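Local structure of discoidin-2 (Dictyostelium discoideum, 2VM9) at residues A[78-92]-A[109-123]. The protein is a homotrimeric, calcium-containing lectin that binds galactose and N-acetylgalactosamine and may take part in spore coat formation. Sequence-based numbering, arbitrary orientation.
Sequences TQGRGDHDQWVTSYK and EIINANKDRNSIVTI. With PO4 (phosphate ion), chain G.
The carboxamide of N114 meets T78 at two points: N114 OD1 accepts from T78 OG1 at 2.7 Å, while ND2 donates to T78 O at 3.0 Å, coming from above the carbonyl plane. T78 O also accepts from V121 N, so two N-H groups share one buried oxygen. A water joins T78 OG1, Y91 OH and V121 O. Next along, Q79 NE2 donates almost straight (172°) to N118 O, and its OE1 is taken by N36 N.

R117 reaches into the loop 80-86. Its guanidinium lies flat beneath the D83-H84 peptide; NE forms a salt bridge with D85 OD1 (2.8 Å), and NH1 donates to G82 O at 3.1 Å. H84 N, over the middle of this plane, finds no acceptor. With CG between backbone N and carbonyl carbon (chi1 49°), W87 lays its six-membered ring against D116 CA, a CH-pi contact 3.4 Å from the centroid.

Y91 and I111 exchange both backbone bonds. Within the beta-sandwich of this F5/8 type C domain, strand 87-96 runs between 102-112 and 133-142, whereas 70-79 pairs with 121-131 in the other sheet.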
ATOM      1  N   THR A  78       4.038  21.310 -16.545  1.00  4.67           N
ATOM      2  CA  THR A  78       5.479  21.594 -16.674  1.00  4.93           C
ATOM      3  C   THR A  78       5.721  23.096 -16.774  1.00  4.88           C
ATOM      4  O   THR A  78       4.849  23.877 -17.163  1.00  5.70           O
ATOM      5  CB  THR A  78       6.146  20.872 -17.887  1.00  6.02           C
ATOM      6  OG1 THR A  78       5.667  21.439 -19.114  1.00  6.32           O
ATOM      7  CG2 THR A  78       5.839  19.347 -17.854  1.00  6.95           C
ATOM      8  N   GLN A  79       6.952  23.469 -16.454  1.00  4.69           N
ATOM      9  CA  GLN A  79       7.368  24.834 -16.386  1.00  5.30           C
ATOM     10  C   GLN A  79       8.847  24.815 -16.755  1.00  4.53           C
ATOM     11  O   GLN A  79       9.544  23.795 -16.620  1.00  4.67           O
ATOM     12  CB  GLN A  79       7.128  25.270 -14.944  1.00  6.01           C
ATOM     13  CG  GLN A  79       7.273  26.684 -14.605  1.00  8.95           C
ATOM     14  CD  GLN A  79       6.906  26.879 -13.134  1.00  9.33           C
ATOM     15  OE1 GLN A  79       7.209  26.017 -12.296  1.00  8.40           O
ATOM     16  NE2 GLN A  79       6.264  27.995 -12.812  1.00 10.08           N
ATOM     17  N   GLY A  80       9.344  25.944 -17.225  1.00  5.13           N
ATOM     18  CA  GLY A  80      10.764  26.040 -17.463  1.00  3.92           C
ATOM     19  C   GLY A  80      11.538  26.311 -16.168  1.00  4.61           C
ATOM     20  O   GLY A  80      11.030  26.161 -15.033  1.00  5.06           O
ATOM     21  N   ARG A  81      12.781  26.689 -16.369  1.00  3.95           N
ATOM     22  CA  ARG A  81      13.701  26.967 -15.263  1.00  4.01           C
ATOM     23  C   ARG A  81      13.497  28.371 -14.726  1.00  5.14           C
ATOM     24  O   ARG A  81      13.437  29.337 -15.505  1.00  5.28           O
ATOM     25  CB  ARG A  81      15.149  26.787 -15.753  1.00  4.22           C
ATOM     26  CG  ARG A  81      16.186  27.165 -14.721  1.00  3.73           C
ATOM     27  CD  ARG A  81      17.600  26.712 -15.133  1.00  3.67           C
ATOM     28  NE  ARG A  81      18.537  27.221 -14.145  1.00  3.41           N
ATOM     29  CZ  ARG A  81      19.845  27.022 -14.156  1.00  5.38           C
ATOM     30  NH1 ARG A  81      20.403  26.283 -15.121  1.00  6.18           N
ATOM     31  NH2 ARG A  81      20.594  27.558 -13.182  1.00  3.91           N
ATOM     32  N   GLY A  82      13.432  28.515 -13.402  1.00  5.09           N
ATOM     33  CA  GLY A  82      13.129  29.845 -12.829  1.00  5.73           C
ATOM     34  C   GLY A  82      14.207  30.918 -12.980  1.00  6.71           C
ATOM     35  O   GLY A  82      13.877  32.102 -13.140  1.00  7.00           O
ATOM     36  N   ASP A  83      15.481  30.524 -12.973  1.00  6.92           N
ATOM     37  CA  ASP A  83      16.596  31.458 -12.815  1.00  6.55           C
ATOM     38  C   ASP A  83      17.479  31.643 -14.066  1.00  7.31           C
ATOM     39  O   ASP A  83      18.448  32.421 -14.037  1.00  8.11           O
ATOM     40  CB  ASP A  83      17.470  31.040 -11.625  1.00  7.14           C
ATOM     41  CG  ASP A  83      18.066  29.651 -11.784  1.00  6.66           C
ATOM     42  OD1 ASP A  83      17.316  28.687 -12.062  1.00  6.11           O
ATOM     43  OD2 ASP A  83      19.285  29.534 -11.630  1.00  6.27           O
ATOM     44  N   HIS A  84      17.162  30.933 -15.147  1.00  7.41           N
ATOM     45  CA  HIS A  84      17.884  31.099 -16.439  1.00  7.76           C
ATOM     46  C   HIS A  84      16.957  30.728 -17.588  1.00  6.87           C
ATOM     47  O   HIS A  84      15.971  30.049 -17.369  1.00  5.83           O
ATOM     48  CB  HIS A  84      19.165  30.279 -16.500  1.00  8.72           C
ATOM     49  CG  HIS A  84      20.277  30.901 -15.729  1.00 12.63           C
ATOM     50  ND1 HIS A  84      20.745  32.172 -16.011  1.00 18.19           N
ATOM     51  CD2 HIS A  84      20.963  30.479 -14.640  1.00 16.71           C
ATOM     52  CE1 HIS A  84      21.700  32.484 -15.148  1.00 21.06           C
ATOM     53  NE2 HIS A  84      21.843  31.479 -14.301  1.00 18.50           N
ATOM     54  N   ASP A  85      17.291  31.178 -18.795  1.00  6.33           N
ATOM     55  CA  ASP A  85      16.416  31.005 -19.955  1.00  6.31           C
ATOM     56  C   ASP A  85      16.568  29.605 -20.547  1.00  5.89           C
ATOM     57  O   ASP A  85      17.132  29.431 -21.631  1.00  4.59           O
ATOM     58  CB  ASP A  85      16.749  32.058 -21.024  1.00  7.59           C
ATOM     59  CG  ASP A  85      16.340  33.460 -20.618  1.00 10.14           C
ATOM     60  OD1 ASP A  85      15.553  33.647 -19.661  1.00  8.73           O
ATOM     61  OD2 ASP A  85      16.765  34.385 -21.315  1.00 10.55           O
ATOM     62  N   GLN A  86      16.063  28.613 -19.816  1.00  5.26           N
ATOM     63  CA  GLN A  86      16.111  27.217 -20.266  1.00  4.71           C
ATOM     64  C   GLN A  86      14.758  26.633 -19.993  1.00  5.06           C
ATOM     65  O   GLN A  86      14.172  26.894 -18.926  1.00  5.53           O
ATOM     66  CB  GLN A  86      17.139  26.423 -19.459  1.00  4.65           C
ATOM     67  CG  GLN A  86      18.547  26.949 -19.626  1.00  4.40           C
ATOM     68  CD  GLN A  86      19.509  26.417 -18.577  1.00  5.86           C
ATOM     69  OE1 GLN A  86      19.142  25.642 -17.673  1.00  6.27           O
ATOM     70  NE2 GLN A  86      20.760  26.834 -18.701  1.00  6.79           N
ATOM     71  N   TRP A  87      14.238  25.848 -20.935  1.00  4.86           N
ATOM     72  CA  TRP A  87      12.930  25.221 -20.746  1.00  4.72           C
ATOM     73  C   TRP A  87      12.746  24.094 -21.766  1.00  4.23           C
ATOM     74  O   TRP A  87      13.337  24.122 -22.855  1.00  4.91           O
ATOM     75  CB  TRP A  87      11.752  26.237 -20.838  1.00  5.10           C
ATOM     76  CG  TRP A  87      11.766  27.159 -22.043  1.00  4.58           C
ATOM     77  CD1 TRP A  87      11.297  26.880 -23.309  1.00  5.39           C
ATOM     78  CD2 TRP A  87      12.227  28.510 -22.068  1.00  4.86           C
ATOM     79  NE1 TRP A  87      11.429  28.000 -24.121  1.00  4.98           N
ATOM     80  CE2 TRP A  87      12.012  29.007 -23.385  1.00  6.32           C
ATOM     81  CE3 TRP A  87      12.810  29.362 -21.092  1.00  5.25           C
ATOM     82  CZ2 TRP A  87      12.385  30.313 -23.769  1.00  5.59           C
ATOM     83  CZ3 TRP A  87      13.142  30.681 -21.466  1.00  5.16           C
ATOM     84  CH2 TRP A  87      12.924  31.133 -22.801  1.00  6.05           C
ATOM     85  N   VAL A  88      11.959  23.092 -21.395  1.00  3.99           N
ATOM     86  CA  VAL A  88      11.633  22.032 -22.333  1.00  4.10           C
ATOM     87  C   VAL A  88      10.471  22.471 -23.201  1.00  4.86           C
ATOM     88  O   VAL A  88       9.436  22.868 -22.685  1.00  4.85           O
ATOM     89  CB  VAL A  88      11.340  20.728 -21.570  1.00  4.48           C
ATOM     90  CG1 VAL A  88      10.766  19.655 -22.506  1.00  4.55           C
ATOM     91  CG2 VAL A  88      12.644  20.271 -20.873  1.00  5.47           C
ATOM     92  N   THR A  89      10.642  22.388 -24.529  1.00  4.16           N
ATOM     93  CA  THR A  89       9.623  22.877 -25.450  1.00  5.44           C
ATOM     94  C   THR A  89       8.665  21.772 -25.917  1.00  4.92           C
ATOM     95  O   THR A  89       7.566  22.061 -26.406  1.00  5.73           O
ATOM     96  CB  THR A  89      10.273  23.546 -26.683  1.00  5.03           C
ATOM     97  OG1 THR A  89      11.239  22.629 -27.230  1.00  5.46           O
ATOM     98  CG2 THR A  89      10.949  24.864 -26.306  1.00  5.29           C
ATOM     99  N   SER A  90       9.071  20.503 -25.809  1.00  5.40           N
ATOM    100  CA  SER A  90       8.163  19.393 -26.101  1.00  5.43           C
ATOM    101  C   SER A  90       8.671  18.149 -25.407  1.00  5.69           C
ATOM    102  O   SER A  90       9.874  18.033 -25.154  1.00  5.38           O
ATOM    103  CB  SER A  90       8.020  19.136 -27.618  1.00  6.02           C
ATOM    104  OG  SER A  90       9.153  18.477 -28.201  1.00  7.32           O
ATOM    105  N   TYR A  91       7.758  17.235 -25.117  1.00  5.78           N
ATOM    106  CA  TYR A  91       8.164  15.977 -24.499  1.00  6.04           C
ATOM    107  C   TYR A  91       7.179  14.853 -24.817  1.00  5.84           C
ATOM    108  O   TYR A  91       6.054  15.092 -25.296  1.00  6.57           O
ATOM    109  CB  TYR A  91       8.295  16.159 -22.971  1.00  5.69           C
ATOM    110  CG  TYR A  91       6.999  16.570 -22.275  1.00  5.18           C
ATOM    111  CD1 TYR A  91       6.077  15.601 -21.847  1.00  6.31           C
ATOM    112  CD2 TYR A  91       6.718  17.915 -22.007  1.00  6.94           C
ATOM    113  CE1 TYR A  91       4.882  15.973 -21.206  1.00  6.25           C
ATOM    114  CE2 TYR A  91       5.526  18.291 -21.344  1.00  5.62           C
ATOM    115  CZ  TYR A  91       4.629  17.309 -20.959  1.00  5.79           C
ATOM    116  OH  TYR A  91       3.483  17.662 -20.298  1.00  8.80           O
ATOM    117  N   LYS A  92       7.636  13.634 -24.553  1.00  6.06           N
ATOM    118  CA  LYS A  92       6.805  12.430 -24.572  1.00  7.20           C
ATOM    119  C   LYS A  92       6.652  11.919 -23.138  1.00  7.22           C
ATOM    120  O   LYS A  92       7.413  12.301 -22.227  1.00  6.63           O
ATOM    121  CB  LYS A  92       7.459  11.332 -25.425  1.00  7.17           C
ATOM    122  CG  LYS A  92       7.502  11.649 -26.942  1.00  9.19           C
ATOM    123  CD  LYS A  92       8.277  10.559 -27.688  1.00 11.41           C
ATOM    124  CE  LYS A  92       8.387  10.945 -29.158  1.00 17.94           C
ATOM    125  NZ  LYS A  92       8.881   9.804 -30.001  1.00 20.63           N
ATOM    126  N   GLU A 109       2.778  10.303 -28.542  1.00 13.92           N
ATOM    127  CA  GLU A 109       2.412  11.688 -28.842  1.00 14.84           C
ATOM    128  C   GLU A 109       3.475  12.629 -28.324  1.00 13.14           C
ATOM    129  O   GLU A 109       3.890  12.530 -27.167  1.00 12.52           O
ATOM    130  CB  GLU A 109       1.065  12.072 -28.210  1.00 14.03           C
ATOM    131  CG  GLU A 109       0.690  13.558 -28.434  1.00 16.79           C
ATOM    132  CD  GLU A 109      -0.515  14.040 -27.629  1.00 17.87           C
ATOM    133  OE1 GLU A 109      -1.115  13.246 -26.861  1.00 20.15           O
ATOM    134  OE2 GLU A 109      -0.858  15.245 -27.762  1.00 21.06           O
ATOM    135  N   ILE A 110       3.920  13.551 -29.179  1.00 12.44           N
ATOM    136  CA  ILE A 110       4.834  14.593 -28.706  1.00 12.78           C
ATOM    137  C   ILE A 110       3.964  15.730 -28.172  1.00 12.41           C
ATOM    138  O   ILE A 110       3.188  16.326 -28.923  1.00 13.43           O
ATOM    139  CB  ILE A 110       5.818  15.041 -29.819  1.00 12.92           C
ATOM    140  CG1 ILE A 110       6.712  13.859 -30.202  1.00 13.69           C
ATOM    141  CG2 ILE A 110       6.667  16.275 -29.347  1.00 12.82           C
ATOM    142  CD1 ILE A 110       7.711  14.115 -31.308  1.00 15.52           C
ATOM    143  N   ILE A 111       4.092  16.016 -26.884  1.00 10.32           N
ATOM    144  CA  ILE A 111       3.292  17.039 -26.212  1.00  9.49           C
ATOM    145  C   ILE A 111       3.994  18.377 -26.299  1.00  9.23           C
ATOM    146  O   ILE A 111       5.185  18.485 -25.996  1.00  7.99           O
ATOM    147  CB  ILE A 111       3.074  16.650 -24.740  1.00  9.53           C
ATOM    148  CG1 ILE A 111       2.252  15.348 -24.701  1.00 11.51           C
ATOM    149  CG2 ILE A 111       2.482  17.814 -23.930  1.00  9.90           C
ATOM    150  CD1 ILE A 111       2.297  14.627 -23.385  1.00 14.59           C
ATOM    151  N   ASN A 112       3.271  19.389 -26.758  1.00  8.93           N
ATOM    152  CA  ASN A 112       3.864  20.720 -26.838  1.00  9.38           C
ATOM    153  C   ASN A 112       3.941  21.316 -25.444  1.00  8.19           C
ATOM    154  O   ASN A 112       2.956  21.289 -24.700  1.00  9.14           O
ATOM    155  CB  ASN A 112       3.042  21.609 -27.761  1.00 10.52           C
ATOM    156  CG  ASN A 112       3.098  21.145 -29.199  1.00 15.96           C
ATOM    157  OD1 ASN A 112       4.166  20.806 -29.713  1.00 20.31           O
ATOM    158  ND2 ASN A 112       1.937  21.107 -29.859  1.00 21.35           N
ATOM    159  N   ALA A 113       5.109  21.827 -25.080  1.00  6.52           N
ATOM    160  CA  ALA A 113       5.301  22.238 -23.707  1.00  6.16           C
ATOM    161  C   ALA A 113       5.623  23.720 -23.579  1.00  6.29           C
ATOM    162  O   ALA A 113       4.850  24.567 -24.056  1.00  7.23           O
ATOM    163  CB  ALA A 113       6.364  21.326 -23.006  1.00  7.22           C
ATOM    164  N   ASN A 114       6.751  24.044 -22.949  1.00  5.13           N
ATOM    165  CA  ASN A 114       6.979  25.415 -22.508  1.00  5.01           C
ATOM    166  C   ASN A 114       7.659  26.329 -23.523  1.00  5.44           C
ATOM    167  O   ASN A 114       8.286  25.852 -24.478  1.00  5.84           O
ATOM    168  CB  ASN A 114       7.733  25.399 -21.185  1.00  4.65           C
ATOM    169  CG  ASN A 114       6.968  24.659 -20.125  1.00  6.06           C
ATOM    170  OD1 ASN A 114       7.243  23.483 -19.846  1.00  5.30           O
ATOM    171  ND2 ASN A 114       5.932  25.321 -19.568  1.00  4.04           N
ATOM    172  N   LYS A 115       7.502  27.638 -23.323  1.00  5.14           N
ATOM    173  CA  LYS A 115       8.100  28.630 -24.212  1.00  5.64           C
ATOM    174  C   LYS A 115       8.724  29.785 -23.420  1.00  5.20           C
ATOM    175  O   LYS A 115       9.089  30.829 -23.977  1.00  4.76           O
ATOM    176  CB  LYS A 115       7.041  29.148 -25.198  1.00  6.24           C
ATOM    177  CG  LYS A 115       6.610  28.129 -26.233  1.00  7.54           C
ATOM    178  CD  LYS A 115       5.675  28.766 -27.238  1.00 11.98           C
ATOM    179  CE  LYS A 115       5.179  27.706 -28.209  1.00 15.23           C
ATOM    180  NZ  LYS A 115       3.841  28.131 -28.789  1.00 23.04           N
ATOM    181  N   ASP A 116       8.857  29.605 -22.107  1.00  4.60           N
ATOM    182  CA  ASP A 116       9.469  30.645 -21.251  1.00  5.70           C
ATOM    183  C   ASP A 116       9.838  30.013 -19.908  1.00  5.16           C
ATOM    184  O   ASP A 116       9.694  28.799 -19.747  1.00  5.34           O
ATOM    185  CB  ASP A 116       8.494  31.842 -21.067  1.00  5.71           C
ATOM    186  CG  ASP A 116       7.193  31.476 -20.301  1.00  6.92           C
ATOM    187  OD1 ASP A 116       7.073  30.363 -19.739  1.00  5.62           O
ATOM    188  OD2 ASP A 116       6.287  32.344 -20.228  1.00  9.39           O
ATOM    189  N   ARG A 117      10.295  30.836 -18.959  1.00  5.98           N
ATOM    190  CA  ARG A 117      10.765  30.306 -17.674  1.00  5.50           C
ATOM    191  C   ARG A 117       9.648  29.830 -16.763  1.00  6.59           C
ATOM    192  O   ARG A 117       9.802  28.800 -16.098  1.00  5.47           O
ATOM    193  CB  ARG A 117      11.553  31.368 -16.929  1.00  5.56           C
ATOM    194  CG  ARG A 117      12.922  31.691 -17.535  1.00  5.74           C
ATOM    195  CD  ARG A 117      13.718  32.434 -16.482  1.00  7.14           C
ATOM    196  NE  ARG A 117      14.896  33.128 -17.020  1.00  7.96           N
ATOM    197  CZ  ARG A 117      15.672  33.907 -16.265  1.00  7.22           C
ATOM    198  NH1 ARG A 117      15.400  34.078 -14.966  1.00  8.60           N
ATOM    199  NH2 ARG A 117      16.704  34.548 -16.803  1.00  9.72           N
ATOM    200  N   ASN A 118       8.555  30.608 -16.688  1.00  6.37           N
ATOM    201  CA  ASN A 118       7.623  30.473 -15.553  1.00  7.33           C
ATOM    202  C   ASN A 118       6.202  30.089 -15.861  1.00  7.28           C
ATOM    203  O   ASN A 118       5.442  29.763 -14.936  1.00  7.03           O
ATOM    204  CB  ASN A 118       7.614  31.770 -14.710  1.00  7.16           C
ATOM    205  CG  ASN A 118       8.934  32.021 -14.058  1.00  8.57           C
ATOM    206  OD1 ASN A 118       9.519  31.134 -13.456  1.00 10.65           O
ATOM    207  ND2 ASN A 118       9.421  33.240 -14.167  1.00 11.15           N
ATOM    208  N   SER A 119       5.787  30.179 -17.127  1.00  6.51           N
ATOM    209  CA  SER A 119       4.380  29.918 -17.410  1.00  6.32           C
ATOM    210  C   SER A 119       4.150  28.415 -17.373  1.00  6.89           C
ATOM    211  O   SER A 119       4.962  27.628 -17.854  1.00  7.01           O
ATOM    212  CB  SER A 119       3.941  30.470 -18.768  1.00  5.68           C
ATOM    213  OG  SER A 119       4.187  31.871 -18.841  1.00  7.33           O
ATOM    214  N   ILE A 120       3.055  28.034 -16.745  1.00  6.73           N
ATOM    215  CA  ILE A 120       2.742  26.624 -16.557  1.00  7.69           C
ATOM    216  C   ILE A 120       1.962  26.094 -17.749  1.00  8.01           C
ATOM    217  O   ILE A 120       1.002  26.727 -18.221  1.00  9.14           O
ATOM    218  CB  ILE A 120       1.973  26.435 -15.240  1.00  7.51           C
ATOM    219  CG1 ILE A 120       2.900  26.853 -14.077  1.00  8.89           C
ATOM    220  CG2 ILE A 120       1.449  24.954 -15.123  1.00  7.46           C
ATOM    221  CD1 ILE A 120       2.193  26.986 -12.718  1.00 10.46           C
ATOM    222  N   VAL A 121       2.360  24.930 -18.239  1.00  7.08           N
ATOM    223  CA  VAL A 121       1.601  24.243 -19.294  1.00  7.35           C
ATOM    224  C   VAL A 121       1.086  22.932 -18.733  1.00  7.28           C
ATOM    225  O   VAL A 121       1.857  22.121 -18.246  1.00  6.75           O
ATOM    226  CB  VAL A 121       2.452  24.001 -20.572  1.00  6.48           C
ATOM    227  CG1 VAL A 121       1.651  23.122 -21.622  1.00  7.39           C
ATOM    228  CG2 VAL A 121       2.900  25.354 -21.150  1.00  7.04           C
ATOM    229  N   THR A 122      -0.232  22.749 -18.794  1.00  8.12           N
ATOM    230  CA  THR A 122      -0.883  21.589 -18.166  1.00  8.39           C
ATOM    231  C   THR A 122      -1.607  20.782 -19.219  1.00 10.05           C
ATOM    232  O   THR A 122      -2.314  21.346 -20.093  1.00 10.50           O
ATOM    233  CB  THR A 122      -1.883  22.043 -17.075  1.00  7.38           C
ATOM    234  OG1 THR A 122      -1.193  22.851 -16.111  1.00  9.12           O
ATOM    235  CG2 THR A 122      -2.543  20.819 -16.390  1.00  9.37           C
ATOM    236  N   ILE A 123      -1.389  19.479 -19.159  1.00  9.74           N
ATOM    237  CA  ILE A 123      -2.033  18.497 -19.992  1.00 11.74           C
ATOM    238  C   ILE A 123      -2.914  17.651 -19.089  1.00 11.49           C
ATOM    239  O   ILE A 123      -2.466  17.166 -18.045  1.00 10.51           O
ATOM    240  CB  ILE A 123      -0.987  17.598 -20.649  1.00 11.90           C
ATOM    241  CG1 ILE A 123       0.068  18.469 -21.359  1.00 15.08           C
ATOM    242  CG2 ILE A 123      -1.623  16.526 -21.549  1.00 12.64           C
ATOM    243  CD1 ILE A 123      -0.491  19.425 -22.350  1.00 15.52           C
TER
HETATM  244  P   PO4 G 507      24.156  27.350 -13.737  0.60 11.32           P
HETATM  245  O1  PO4 G 507      24.650  27.833 -15.091  0.60 17.08           O
HETATM  246  O2  PO4 G 507      23.066  26.447 -13.898  0.60  6.91           O
HETATM  247  O3  PO4 G 507      23.737  28.575 -12.951  0.60 18.20           O
HETATM  248  O4  PO4 G 507      25.322  26.748 -12.990  0.60 18.75           O
HETATM  249  O   HOH W   1       3.255  20.375 -19.961  1.00  7.04           O
HETATM  250  O   HOH W   2      10.074  23.091 -19.374  1.00  6.40           O
HETATM  251  O   HOH W   3       7.562  27.732 -18.308  1.00  6.03           O
HETATM  252  O   HOH W   4      11.920  33.842 -12.887  1.00 14.68           O
HETATM  253  O   HOH W   5       7.143  24.847 -26.986  1.00 11.80           O